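3-hydroxyadipyl-CoA dehydrogenase (Escherichia coli, PDB 3MOG) catalyses the NAD+-dependent oxidation of (3S)-3-hydroxyadipyl-CoA to 3-oxoadipyl-CoA in the degradation of phenylacetate. Local coordinates at residues Ala211-Ile216 against Gly281-Arg286; Glu201-Leu206 against Leu263-Leu268; Arg196-Glu201 against Ala224-Gly229. One frame throughout, in Å; residues are numbered along the deposited sequence.

All three interactions belong to the first of the two 3-hydroxyacyl-CoA dehydrogenase C-terminal family regions, a helical part of the chain. Interactions 2 and 3 use successive turns of helix 196-207 and overlap in sequence at Glu201, while Trp203 carries the one and Tyr198 the other; their centres are about 13 Å apart. Interaction 1 lies nearer the surface, its centre about 12 Å from that of interaction 2, and the two touch: Val282 CG2 lies 3.6 Å from Trp203 CH2 and 3.7 Å from Leu268 CD1. Interactions 1 and 3 do not meet, their nearest atoms being about 5 Å apart. A glycerol, probably from the crystallisation liquor, lies about 4 Å from the Tyr283 side chain in interaction 1.

Interaction 1 (Ala211-Ile216 against Gly281-Arg286); sequences AAPEVI and GVYDWR
Two torsions of the segment Gly281-Arg286 present Val282 and Tyr283 to Pro213, within the helical C-terminal region of the dehydrogenase. In Val282, CG1 stands anti to the main-chain nitrogen (chi1 167°) and reaches the pyrrolidine ring, while Tyr283 carries CG opposite its carbonyl carbon (chi1 -61°), which brings the phenol to the first turn of the helix beginning at Pro213. Val282 CG1 rests 3.6 Å from Pro213 CB, the two side chains passing in opposite directions, and the same methyl overlies one face of the Tyr283 ring near its rim. Pro213 CB also approaches Tyr283 CZ at 3.8 Å, coming in obliquely. Glu214 meets the phenol differently: its chain is bent at chi2, and CG lies at the ring edge, in the plane, 3.8 Å from Tyr283 CE2. The carboxylate is turned steeply against the ring, at 74°.

No hydrogen bond spans the two segments. The phenol oxygen is nevertheless set close against the helix start, with Tyr283 OH 3.0 Å from Pro213 O and 3.2 Å from Glu214 N, the latter at an angle too poor for a bond. Its hydrogen bond is instead to the carboxylate of Asp217, one turn further along the helix.

Asp235 of helix 230-237 holds the loop, accepting the backbone N-H groups of Val282 and Tyr283 and the indole N-H of Trp285. Pro213 also packs on Leu231 of that helix and on Leu206 of helix 196-207, and Val282 on Trp203 of the latter; the loop and the start of helix 213-223 thus both rest on these two helices.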
ATOM      1  N   ALA C 211      20.156  -1.413  18.765  1.00 52.78           N
ATOM      2  CA  ALA C 211      21.449  -0.865  19.143  1.00 54.13           C
ATOM      3  C   ALA C 211      21.332   0.645  19.131  1.00 53.75           C
ATOM      4  O   ALA C 211      20.423   1.190  18.508  1.00 51.77           O
ATOM      5  CB  ALA C 211      22.517  -1.297  18.151  1.00 48.77           C
ATOM      6  N   ALA C 212      22.267   1.303  19.816  1.00 56.85           N
ATOM      7  CA  ALA C 212      22.478   2.754  19.732  1.00 56.21           C
ATOM      8  C   ALA C 212      22.834   3.158  18.291  1.00 52.19           C
ATOM      9  O   ALA C 212      23.389   2.342  17.541  1.00 56.12           O
ATOM     10  CB  ALA C 212      23.608   3.189  20.724  1.00 51.94           C
ATOM     11  N   PRO C 213      22.524   4.410  17.896  1.00 51.75           N
ATOM     12  CA  PRO C 213      22.830   4.822  16.516  1.00 49.36           C
ATOM     13  C   PRO C 213      24.311   4.721  16.157  1.00 56.30           C
ATOM     14  O   PRO C 213      24.651   4.370  15.015  1.00 55.77           O
ATOM     15  CB  PRO C 213      22.365   6.280  16.450  1.00 50.70           C
ATOM     16  CG  PRO C 213      21.913   6.655  17.837  1.00 47.13           C
ATOM     17  CD  PRO C 213      21.667   5.392  18.594  1.00 45.21           C
ATOM     18  N   GLU C 214      25.169   5.018  17.133  1.00 58.02           N
ATOM     19  CA  GLU C 214      26.630   4.924  17.004  1.00 58.16           C
ATOM     20  C   GLU C 214      27.077   3.501  16.720  1.00 49.43           C
ATOM     21  O   GLU C 214      28.070   3.287  16.047  1.00 51.08           O
ATOM     22  CB  GLU C 214      27.347   5.385  18.298  1.00 60.65           C
ATOM     23  CG  GLU C 214      26.775   6.608  18.980  1.00 67.17           C
ATOM     24  CD  GLU C 214      25.755   6.254  20.056  1.00 74.59           C
ATOM     25  OE1 GLU C 214      26.120   5.550  21.026  1.00 72.50           O
ATOM     26  OE2 GLU C 214      24.589   6.689  19.934  1.00 75.04           O
ATOM     27  N   VAL C 215      26.355   2.529  17.265  1.00 52.70           N
ATOM     28  CA  VAL C 215      26.707   1.123  17.088  1.00 49.64           C
ATOM     29  C   VAL C 215      26.302   0.655  15.670  1.00 53.19           C
ATOM     30  O   VAL C 215      27.082  -0.022  14.987  1.00 47.51           O
ATOM     31  CB  VAL C 215      26.112   0.255  18.232  1.00 45.95           C
ATOM     32  CG1 VAL C 215      26.332  -1.227  17.985  1.00 56.62           C
ATOM     33  CG2 VAL C 215      26.742   0.647  19.574  1.00 49.15           C
ATOM     34  N   ILE C 216      25.102   1.051  15.231  1.00 48.59           N
ATOM     35  CA  ILE C 216      24.641   0.789  13.867  1.00 42.99           C
ATOM     36  C   ILE C 216      25.611   1.388  12.851  1.00 46.95           C
ATOM     37  O   ILE C 216      26.035   0.695  11.922  1.00 46.81           O
ATOM     38  CB  ILE C 216      23.234   1.374  13.616  1.00 39.28           C
ATOM     39  CG1 ILE C 216      22.246   0.860  14.670  1.00 40.52           C
ATOM     40  CG2 ILE C 216      22.788   1.075  12.184  1.00 39.66           C
ATOM     41  CD1 ILE C 216      20.823   1.473  14.602  1.00 48.32           C
ATOM     42  N   GLY C 281      20.396  16.293  15.322  1.00 68.62           N
ATOM     43  CA  GLY C 281      19.614  15.404  14.478  1.00 65.23           C
ATOM     44  C   GLY C 281      19.435  14.103  15.214  1.00 63.98           C
ATOM     45  O   GLY C 281      18.848  14.073  16.301  1.00 62.13           O
ATOM     46  N   VAL C 282      19.947  13.028  14.619  1.00 62.57           N
ATOM     47  CA  VAL C 282      20.116  11.768  15.328  1.00 60.99           C
ATOM     48  C   VAL C 282      21.154  12.030  16.415  1.00 62.22           C
ATOM     49  O   VAL C 282      21.003  11.592  17.557  1.00 64.50           O
ATOM     50  CB  VAL C 282      20.605  10.639  14.381  1.00 60.87           C
ATOM     51  CG1 VAL C 282      21.080   9.438  15.163  1.00 52.98           C
ATOM     52  CG2 VAL C 282      19.504  10.222  13.431  1.00 53.58           C
ATOM     53  N   TYR C 283      22.184  12.782  16.042  1.00 59.03           N
ATOM     54  CA  TYR C 283      23.278  13.129  16.933  1.00 63.66           C
ATOM     55  C   TYR C 283      23.261  14.596  17.319  1.00 66.79           C
ATOM     56  O   TYR C 283      22.618  15.424  16.660  1.00 64.92           O
ATOM     57  CB  TYR C 283      24.613  12.827  16.260  1.00 54.27           C
ATOM     58  CG  TYR C 283      24.778  11.380  15.917  1.00 55.64           C
ATOM     59  CD1 TYR C 283      24.580  10.934  14.612  1.00 48.14           C
ATOM     60  CD2 TYR C 283      25.115  10.447  16.896  1.00 53.66           C
ATOM     61  CE1 TYR C 283      24.724   9.597  14.287  1.00 43.82           C
ATOM     62  CE2 TYR C 283      25.263   9.106  16.581  1.00 59.17           C
ATOM     63  CZ  TYR C 283      25.065   8.687  15.266  1.00 54.78           C
ATOM     64  OH  TYR C 283      25.203   7.360  14.929  1.00 61.11           O
ATOM     65  N   ASP C 284      23.992  14.893  18.394  1.00 73.64           N
ATOM     66  CA  ASP C 284      24.292  16.257  18.822  1.00 73.21           C
ATOM     67  C   ASP C 284      25.596  16.667  18.163  1.00 74.40           C
ATOM     68  O   ASP C 284      26.624  16.010  18.347  1.00 73.36           O
ATOM     69  CB  ASP C 284      24.434  16.308  20.345  1.00 73.35           C
ATOM     70  CG  ASP C 284      24.120  17.671  20.914  1.00 73.25           C
ATOM     71  OD1 ASP C 284      24.703  18.670  20.433  1.00 67.75           O
ATOM     72  OD2 ASP C 284      23.283  17.739  21.842  1.00 67.06           O
ATOM     73  N   TRP C 285      25.557  17.745  17.390  1.00 77.29           N
ATOM     74  CA  TRP C 285      26.733  18.167  16.638  1.00 84.72           C
ATOM     75  C   TRP C 285      27.553  19.270  17.321  1.00 90.18           C
ATOM     76  O   TRP C 285      28.572  19.724  16.783  1.00 90.07           O
ATOM     77  CB  TRP C 285      26.347  18.524  15.203  1.00 84.62           C
ATOM     78  CG  TRP C 285      26.021  17.294  14.414  1.00 86.13           C
ATOM     79  CD1 TRP C 285      24.809  16.661  14.340  1.00 83.63           C
ATOM     80  CD2 TRP C 285      26.925  16.519  13.622  1.00 82.63           C
ATOM     81  NE1 TRP C 285      24.902  15.551  13.539  1.00 81.25           N
ATOM     82  CE2 TRP C 285      26.188  15.439  13.082  1.00 81.32           C
ATOM     83  CE3 TRP C 285      28.286  16.636  13.308  1.00 83.60           C
ATOM     84  CZ2 TRP C 285      26.765  14.481  12.241  1.00 78.41           C
ATOM     85  CZ3 TRP C 285      28.863  15.681  12.473  1.00 88.88           C
ATOM     86  CH2 TRP C 285      28.099  14.615  11.951  1.00 85.55           C
ATOM     87  N   ARG C 286      27.114  19.669  18.513  1.00 96.05           N
ATOM     88  CA  ARG C 286      27.853  20.618  19.347  1.00102.61           C
ATOM     89  C   ARG C 286      29.032  19.898  20.012  1.00106.75           C
ATOM     90  O   ARG C 286      30.196  20.213  19.734  1.00104.79           O
ATOM     91  CB  ARG C 286      26.929  21.252  20.390  1.00100.20           C
ATOM     92  CG  ARG C 286      25.664  21.854  19.796  1.00103.51           C
ATOM     93  CD  ARG C 286      24.597  22.064  20.857  1.00109.63           C
ATOM     94  NE  ARG C 286      23.248  21.907  20.314  1.00110.89           N
ATOM     95  CZ  ARG C 286      22.535  22.879  19.751  1.00111.18           C
ATOM     96  NH1 ARG C 286      23.030  24.107  19.645  1.00111.89           N
ATOM     97  NH2 ARG C 286      21.319  22.622  19.291  1.00108.24           N
TER

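Interaction 2 (Glu201-Leu206 against Leu263-Leu268)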
ATOM      1  N   GLU C 201      17.018   0.391   6.518  1.00 38.85           N
ATOM      2  CA  GLU C 201      17.328  -0.676   7.486  1.00 42.84           C
ATOM      3  C   GLU C 201      17.781  -0.140   8.865  1.00 39.49           C
ATOM      4  O   GLU C 201      17.352  -0.656   9.911  1.00 39.41           O
ATOM      5  CB  GLU C 201      18.271  -1.739   6.913  1.00 38.76           C
ATOM      6  CG  GLU C 201      17.583  -2.686   5.902  1.00 40.57           C
ATOM      7  CD  GLU C 201      16.366  -3.416   6.475  1.00 45.56           C
ATOM      8  OE1 GLU C 201      15.354  -3.560   5.758  1.00 42.47           O
ATOM      9  OE2 GLU C 201      16.417  -3.858   7.640  1.00 50.05           O
ATOM     10  N   ALA C 202      18.574   0.927   8.850  1.00 39.68           N
ATOM     11  CA  ALA C 202      18.997   1.634  10.069  1.00 38.85           C
ATOM     12  C   ALA C 202      17.840   2.248  10.882  1.00 43.65           C
ATOM     13  O   ALA C 202      17.780   2.075  12.100  1.00 45.00           O
ATOM     14  CB  ALA C 202      19.952   2.692   9.709  1.00 36.32           C
ATOM     15  N   TRP C 203      16.938   2.973  10.226  1.00 44.10           N
ATOM     16  CA  TRP C 203      15.736   3.482  10.913  1.00 42.00           C
ATOM     17  C   TRP C 203      14.898   2.387  11.583  1.00 43.25           C
ATOM     18  O   TRP C 203      14.397   2.577  12.701  1.00 48.21           O
ATOM     19  CB  TRP C 203      14.869   4.293   9.963  1.00 40.28           C
ATOM     20  CG  TRP C 203      15.540   5.543   9.448  1.00 49.09           C
ATOM     21  CD1 TRP C 203      15.819   5.849   8.145  1.00 48.81           C
ATOM     22  CD2 TRP C 203      15.996   6.660  10.229  1.00 53.35           C
ATOM     23  NE1 TRP C 203      16.430   7.082   8.063  1.00 50.94           N
ATOM     24  CE2 TRP C 203      16.556   7.598   9.326  1.00 55.27           C
ATOM     25  CE3 TRP C 203      15.983   6.962  11.601  1.00 56.24           C
ATOM     26  CZ2 TRP C 203      17.105   8.814   9.753  1.00 51.81           C
ATOM     27  CZ3 TRP C 203      16.532   8.175  12.022  1.00 55.88           C
ATOM     28  CH2 TRP C 203      17.075   9.086  11.097  1.00 43.81           C
ATOM     29  N   ARG C 204      14.765   1.239  10.917  1.00 43.23           N
ATOM     30  CA  ARG C 204      14.035   0.113  11.492  1.00 47.02           C
ATOM     31  C   ARG C 204      14.740  -0.455  12.720  1.00 46.65           C
ATOM     32  O   ARG C 204      14.092  -0.751  13.728  1.00 46.02           O
ATOM     33  CB  ARG C 204      13.815  -0.980  10.461  1.00 47.41           C
ATOM     34  CG  ARG C 204      12.533  -0.787   9.684  1.00 54.62           C
ATOM     35  CD  ARG C 204      12.345  -1.929   8.755  1.00 58.57           C
ATOM     36  NE  ARG C 204      11.855  -3.126   9.430  1.00 50.57           N
ATOM     37  CZ  ARG C 204      10.729  -3.740   9.093  1.00 52.76           C
ATOM     38  NH1 ARG C 204       9.985  -3.248   8.107  1.00 49.24           N
ATOM     39  NH2 ARG C 204      10.347  -4.838   9.733  1.00 47.12           N
ATOM     40  N   ALA C 205      16.062  -0.577  12.628  1.00 44.12           N
ATOM     41  CA  ALA C 205      16.889  -1.030  13.744  1.00 50.08           C
ATOM     42  C   ALA C 205      16.753  -0.042  14.908  1.00 47.46           C
ATOM     43  O   ALA C 205      16.487  -0.444  16.034  1.00 45.59           O
ATOM     44  CB  ALA C 205      18.357  -1.179  13.299  1.00 44.04           C
ATOM     45  N   LEU C 206      16.872   1.247  14.593  1.00 48.35           N
ATOM     46  CA  LEU C 206      16.683   2.335  15.555  1.00 54.31           C
ATOM     47  C   LEU C 206      15.312   2.346  16.237  1.00 59.77           C
ATOM     48  O   LEU C 206      15.240   2.535  17.449  1.00 62.53           O
ATOM     49  CB  LEU C 206      16.933   3.678  14.879  1.00 53.36           C
ATOM     50  CG  LEU C 206      17.354   4.871  15.723  1.00 58.27           C
ATOM     51  CD1 LEU C 206      18.247   4.458  16.898  1.00 58.10           C
ATOM     52  CD2 LEU C 206      18.081   5.831  14.813  1.00 56.01           C
ATOM     53  N   LEU C 263       8.700   6.699  10.833  1.00 43.15           N
ATOM     54  CA  LEU C 263       8.138   7.674  11.793  1.00 53.43           C
ATOM     55  C   LEU C 263       9.240   8.306  12.653  1.00 55.64           C
ATOM     56  O   LEU C 263       9.068   9.407  13.165  1.00 58.29           O
ATOM     57  CB  LEU C 263       7.085   7.055  12.718  1.00 47.04           C
ATOM     58  CG  LEU C 263       5.782   6.508  12.141  1.00 53.29           C
ATOM     59  CD1 LEU C 263       5.265   5.483  13.123  1.00 50.75           C
ATOM     60  CD2 LEU C 263       4.718   7.589  11.849  1.00 47.37           C
ATOM     61  N   VAL C 264      10.362   7.601  12.804  1.00 54.43           N
ATOM     62  CA  VAL C 264      11.509   8.114  13.544  1.00 53.95           C
ATOM     63  C   VAL C 264      12.172   9.245  12.774  1.00 55.23           C
ATOM     64  O   VAL C 264      12.536  10.262  13.366  1.00 62.33           O
ATOM     65  CB  VAL C 264      12.544   7.005  13.873  1.00 55.21           C
ATOM     66  CG1 VAL C 264      13.689   7.564  14.734  1.00 51.12           C
ATOM     67  CG2 VAL C 264      11.869   5.860  14.583  1.00 49.90           C
ATOM     68  N   GLN C 265      12.298   9.085  11.457  1.00 51.12           N
ATOM     69  CA  GLN C 265      12.854  10.152  10.627  1.00 51.79           C
ATOM     70  C   GLN C 265      11.889  11.322  10.490  1.00 51.25           C
ATOM     71  O   GLN C 265      12.298  12.473  10.637  1.00 57.23           O
ATOM     72  CB  GLN C 265      13.296   9.655   9.245  1.00 48.01           C
ATOM     73  CG  GLN C 265      14.221  10.656   8.549  1.00 54.14           C
ATOM     74  CD  GLN C 265      14.729  10.196   7.193  1.00 53.82           C
ATOM     75  OE1 GLN C 265      14.081   9.406   6.504  1.00 51.88           O
ATOM     76  NE2 GLN C 265      15.886  10.726   6.785  1.00 45.58           N
ATOM     77  N   GLN C 266      10.624  11.016  10.210  1.00 50.05           N
ATOM     78  CA  GLN C 266       9.572  12.026  10.097  1.00 48.74           C
ATOM     79  C   GLN C 266       9.563  12.921  11.328  1.00 50.40           C
ATOM     80  O   GLN C 266       9.548  14.133  11.201  1.00 46.06           O
ATOM     81  CB  GLN C 266       8.177  11.385   9.934  1.00 50.21           C
ATOM     82  CG  GLN C 266       7.091  12.431   9.634  1.00 43.94           C
ATOM     83  CD  GLN C 266       5.721  11.867   9.347  1.00 45.16           C
ATOM     84  OE1 GLN C 266       5.184  12.075   8.266  1.00 64.48           O
ATOM     85  NE2 GLN C 266       5.134  11.169  10.317  1.00 46.65           N
ATOM     86  N   GLU C 267       9.576  12.302  12.509  1.00 54.25           N
ATOM     87  CA  GLU C 267       9.619  13.025  13.784  1.00 58.02           C
ATOM     88  C   GLU C 267      10.777  14.014  13.878  1.00 58.26           C
ATOM     89  O   GLU C 267      10.586  15.133  14.364  1.00 52.18           O
ATOM     90  CB  GLU C 267       9.671  12.050  14.964  1.00 57.64           C
ATOM     91  CG  GLU C 267       9.326  12.673  16.299  1.00 66.36           C
ATOM     92  CD  GLU C 267       7.836  12.650  16.610  1.00 70.60           C
ATOM     93  OE1 GLU C 267       6.999  12.744  15.676  1.00 60.99           O
ATOM     94  OE2 GLU C 267       7.512  12.542  17.812  1.00 71.12           O
ATOM     95  N   LEU C 268      11.958  13.605  13.399  1.00 53.78           N
ATOM     96  CA  LEU C 268      13.136  14.472  13.399  1.00 53.74           C
ATOM     97  C   LEU C 268      12.991  15.672  12.456  1.00 57.08           C
ATOM     98  O   LEU C 268      13.474  16.769  12.766  1.00 62.94           O
ATOM     99  CB  LEU C 268      14.413  13.687  13.067  1.00 49.43           C
ATOM    100  CG  LEU C 268      14.970  12.632  14.043  1.00 56.97           C
ATOM    101  CD1 LEU C 268      16.282  12.083  13.483  1.00 49.86           C
ATOM    102  CD2 LEU C 268      15.188  13.162  15.466  1.00 48.11           C
TER
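Helices 201-206 and 263-268 cross nearly perpendicularly, at 92°, with their axes 9.9 Å apart and the Trp203 CA and Val264 CA atoms 6.8 Å from each other. This is a helix-helix crossing within the all-helical C-terminal region of a 3-hydroxyacyl-CoA dehydrogenase, and one large side chain, Trp203, carries it.

The indole is laid against three residues of the partner helix. Gln265 covers one face: its CB stands over the six-membered ring in a CH-pi contact, 4.0 Å from the centroid. Its CG is anti to the backbone nitrogen (chi1 -164°) and the rest of the chain is extended, which carries the methylene CG past Trp203 CZ2 at 3.6 Å and leads the amide on above the same face, outward of NE1, its plane tilted 36° from that of the indole. The amide is not bonded to the indole; Gln265 NE2 donates to Asn242 and Gln239 of helix 239-252, two bonds that probably fix its rotation and hold the aliphatic part in place over the ring.

Val264 and Leu268 reach the benzo side obliquely. Around the contact, Trp203 also packs on Thr234 of helix 230-237, and Leu268 on Leu159 of a neighbouring subunit, so the buried crossing backs onto the trimer interface. At the far corner of the indole, Leu268 CD1 comes within 3.9 Å of Trp203 CH2, while Val264 CG1 lies 3.9 Å from CE3 of the same ring.

Interaction 3 (Arg196-Glu201 against Ala224-Gly229); sequences RPYYSE and AGFPMG
The rings of Tyr198 and Phe226 lie obliquely against each other, their planes 32° apart and their centroids separated by 4.3 Å. The overlap is uneven: Tyr198 CE1 sits over the middle of one Phe226 face, 3.6 Å from Phe226 CD2 and nearly as close to the other ring atoms, while Tyr198 CD1 and CZ, either side of it, lie toward opposite ends of the phenylalanine ring, near Phe226 CZ and CG respectively. The two side chains point in opposite senses as they slide by, which brings Tyr198 OH to the root of its partner, 3.2 Å from Phe226 CB.

With CG anti to the backbone nitrogen (chi1 -173°), the phenol of Tyr198 reaches from its helix to the loop, and its hydroxyl ends at the backbone of Met228. There Tyr198 OH donates a short hydrogen bond of 2.6 Å to Met228 O. The acceptor lies at the ring edge, in the plane of the phenol, while the hydroxyl approaches with a C=O...O angle of 138° and stands somewhat out of the carbonyl plane. Gly229 is close by as well, its CA 3.6 Å from Tyr198 OH. The hydroxyl thus ties a buried ring to the main chain just before the next helix. A phenylalanine in place of Tyr198 would probably leave Met228 O without this donor and the loop less firmly held to helix 196-207.

The bridged loop links two helices: Gly225, with positive phi, is where the chain leaves helix 213-223, and Gly229 is the N-cap residue of helix 230-237. Tyr198 packs further on Pro230 and on Thr393 of helix 390-406, while Phe226 meets Ile397 of that helix and Tyr425 edge-to-face, placing the contact between the first helical C-terminal region and the second.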
ATOM      1  N   ARG C 196      18.335   3.442  -1.133  1.00 38.05           N
ATOM      2  CA  ARG C 196      17.250   3.527  -0.142  1.00 38.93           C
ATOM      3  C   ARG C 196      17.336   2.554   1.064  1.00 45.05           C
ATOM      4  O   ARG C 196      17.153   2.992   2.203  1.00 47.80           O
ATOM      5  CB  ARG C 196      15.871   3.433  -0.813  1.00 39.24           C
ATOM      6  CG  ARG C 196      15.408   4.665  -1.598  1.00 41.17           C
ATOM      7  CD  ARG C 196      15.453   5.947  -0.747  1.00 50.98           C
ATOM      8  NE  ARG C 196      16.637   6.756  -1.060  1.00 51.46           N
ATOM      9  CZ  ARG C 196      17.061   7.788  -0.346  1.00 58.95           C
ATOM     10  NH1 ARG C 196      16.411   8.166   0.753  1.00 52.36           N
ATOM     11  NH2 ARG C 196      18.146   8.449  -0.734  1.00 65.74           N
ATOM     12  N   PRO C 197      17.629   1.246   0.837  1.00 46.48           N
ATOM     13  CA  PRO C 197      17.671   0.389   2.053  1.00 40.19           C
ATOM     14  C   PRO C 197      18.879   0.586   2.969  1.00 42.97           C
ATOM     15  O   PRO C 197      18.883   0.086   4.100  1.00 39.61           O
ATOM     16  CB  PRO C 197      17.630  -1.035   1.499  1.00 40.52           C
ATOM     17  CG  PRO C 197      18.003  -0.918   0.066  1.00 43.23           C
ATOM     18  CD  PRO C 197      17.601   0.436  -0.405  1.00 41.02           C
ATOM     19  N   TYR C 198      19.887   1.320   2.499  1.00 44.61           N
ATOM     20  CA  TYR C 198      21.007   1.645   3.363  1.00 47.51           C
ATOM     21  C   TYR C 198      20.490   2.514   4.513  1.00 53.44           C
ATOM     22  O   TYR C 198      20.849   2.287   5.669  1.00 51.72           O
ATOM     23  CB  TYR C 198      22.146   2.319   2.593  1.00 43.13           C
ATOM     24  CG  TYR C 198      23.397   2.534   3.420  1.00 51.50           C
ATOM     25  CD1 TYR C 198      24.044   1.458   4.022  1.00 50.39           C
ATOM     26  CD2 TYR C 198      23.944   3.815   3.587  1.00 45.69           C
ATOM     27  CE1 TYR C 198      25.180   1.642   4.789  1.00 55.29           C
ATOM     28  CE2 TYR C 198      25.084   4.008   4.345  1.00 49.20           C
ATOM     29  CZ  TYR C 198      25.692   2.914   4.947  1.00 54.45           C
ATOM     30  OH  TYR C 198      26.813   3.079   5.701  1.00 60.34           O
ATOM     31  N   TYR C 199      19.590   3.449   4.199  1.00 47.62           N
ATOM     32  CA  TYR C 199      19.015   4.313   5.219  1.00 49.28           C
ATOM     33  C   TYR C 199      17.904   3.634   5.987  1.00 48.00           C
ATOM     34  O   TYR C 199      17.851   3.736   7.208  1.00 51.26           O
ATOM     35  CB  TYR C 199      18.536   5.639   4.622  1.00 39.59           C
ATOM     36  CG  TYR C 199      19.600   6.293   3.794  1.00 46.32           C
ATOM     37  CD1 TYR C 199      19.453   6.398   2.409  1.00 40.03           C
ATOM     38  CD2 TYR C 199      20.777   6.764   4.376  1.00 43.38           C
ATOM     39  CE1 TYR C 199      20.420   6.973   1.630  1.00 41.99           C
ATOM     40  CE2 TYR C 199      21.775   7.352   3.592  1.00 46.57           C
ATOM     41  CZ  TYR C 199      21.583   7.449   2.222  1.00 50.82           C
ATOM     42  OH  TYR C 199      22.538   8.016   1.417  1.00 54.58           O
ATOM     43  N   SER C 200      17.031   2.928   5.277  1.00 46.38           N
ATOM     44  CA  SER C 200      15.803   2.425   5.890  1.00 46.69           C
ATOM     45  C   SER C 200      15.993   1.200   6.786  1.00 46.57           C
ATOM     46  O   SER C 200      15.215   0.997   7.736  1.00 38.59           O
ATOM     47  CB  SER C 200      14.726   2.173   4.832  1.00 44.24           C
ATOM     48  OG  SER C 200      15.061   1.077   4.009  1.00 51.36           O
ATOM     49  N   GLU C 201      17.018   0.391   6.518  1.00 38.85           N
ATOM     50  CA  GLU C 201      17.328  -0.676   7.486  1.00 42.84           C
ATOM     51  C   GLU C 201      17.781  -0.140   8.865  1.00 39.49           C
ATOM     52  O   GLU C 201      17.352  -0.656   9.911  1.00 39.41           O
ATOM     53  CB  GLU C 201      18.271  -1.739   6.913  1.00 38.76           C
ATOM     54  CG  GLU C 201      17.583  -2.686   5.902  1.00 40.57           C
ATOM     55  CD  GLU C 201      16.366  -3.416   6.475  1.00 45.56           C
ATOM     56  OE1 GLU C 201      15.354  -3.560   5.758  1.00 42.47           O
ATOM     57  OE2 GLU C 201      16.417  -3.858   7.640  1.00 50.05           O
ATOM     58  N   ALA C 224      31.276  -3.397   7.566  1.00 49.95           N
ATOM     59  CA  ALA C 224      30.951  -3.637   6.146  1.00 49.53           C
ATOM     60  C   ALA C 224      31.794  -2.822   5.167  1.00 47.80           C
ATOM     61  O   ALA C 224      31.759  -3.063   3.972  1.00 46.92           O
ATOM     62  CB  ALA C 224      29.462  -3.400   5.886  1.00 44.27           C
ATOM     63  N   GLY C 225      32.525  -1.838   5.674  1.00 52.19           N
ATOM     64  CA  GLY C 225      33.410  -1.032   4.842  1.00 49.56           C
ATOM     65  C   GLY C 225      32.790   0.168   4.134  1.00 52.41           C
ATOM     66  O   GLY C 225      33.405   0.712   3.217  1.00 49.79           O
ATOM     67  N   PHE C 226      31.580   0.577   4.526  1.00 50.47           N
ATOM     68  CA  PHE C 226      30.971   1.800   3.979  1.00 48.64           C
ATOM     69  C   PHE C 226      31.751   2.997   4.535  1.00 51.12           C
ATOM     70  O   PHE C 226      32.202   2.941   5.664  1.00 53.17           O
ATOM     71  CB  PHE C 226      29.498   1.911   4.387  1.00 46.61           C
ATOM     72  CG  PHE C 226      28.568   0.944   3.684  1.00 40.67           C
ATOM     73  CD1 PHE C 226      28.039   1.241   2.440  1.00 48.93           C
ATOM     74  CD2 PHE C 226      28.186  -0.250   4.296  1.00 35.74           C
ATOM     75  CE1 PHE C 226      27.142   0.354   1.802  1.00 43.87           C
ATOM     76  CE2 PHE C 226      27.303  -1.131   3.676  1.00 42.66           C
ATOM     77  CZ  PHE C 226      26.781  -0.834   2.425  1.00 41.85           C
ATOM     78  N   PRO C 227      31.942   4.067   3.743  1.00 54.05           N
ATOM     79  CA  PRO C 227      32.737   5.202   4.246  1.00 56.85           C
ATOM     80  C   PRO C 227      32.090   5.954   5.415  1.00 58.11           C
ATOM     81  O   PRO C 227      32.804   6.459   6.279  1.00 51.65           O
ATOM     82  CB  PRO C 227      32.869   6.123   3.029  1.00 56.34           C
ATOM     83  CG  PRO C 227      31.776   5.707   2.096  1.00 57.84           C
ATOM     84  CD  PRO C 227      31.560   4.243   2.332  1.00 58.12           C
ATOM     85  N   MET C 228      30.758   6.014   5.441  1.00 52.31           N
ATOM     86  CA  MET C 228      30.040   6.604   6.568  1.00 50.63           C
ATOM     87  C   MET C 228      28.805   5.774   6.924  1.00 53.00           C
ATOM     88  O   MET C 228      28.124   5.256   6.043  1.00 54.11           O
ATOM     89  CB  MET C 228      29.648   8.046   6.252  1.00 56.24           C
ATOM     90  CG  MET C 228      28.907   8.758   7.387  1.00 70.70           C
ATOM     91  SD  MET C 228      29.234  10.522   7.432  1.00 76.30           S
ATOM     92  CE  MET C 228      31.012  10.480   7.737  1.00 75.96           C
ATOM     93  N   GLY C 229      28.542   5.634   8.219  1.00 51.30           N
ATOM     94  CA  GLY C 229      27.348   4.960   8.711  1.00 55.32           C
ATOM     95  C   GLY C 229      26.089   5.669   8.249  1.00 50.43           C
ATOM     96  O   GLY C 229      26.095   6.890   8.073  1.00 55.12           O
TER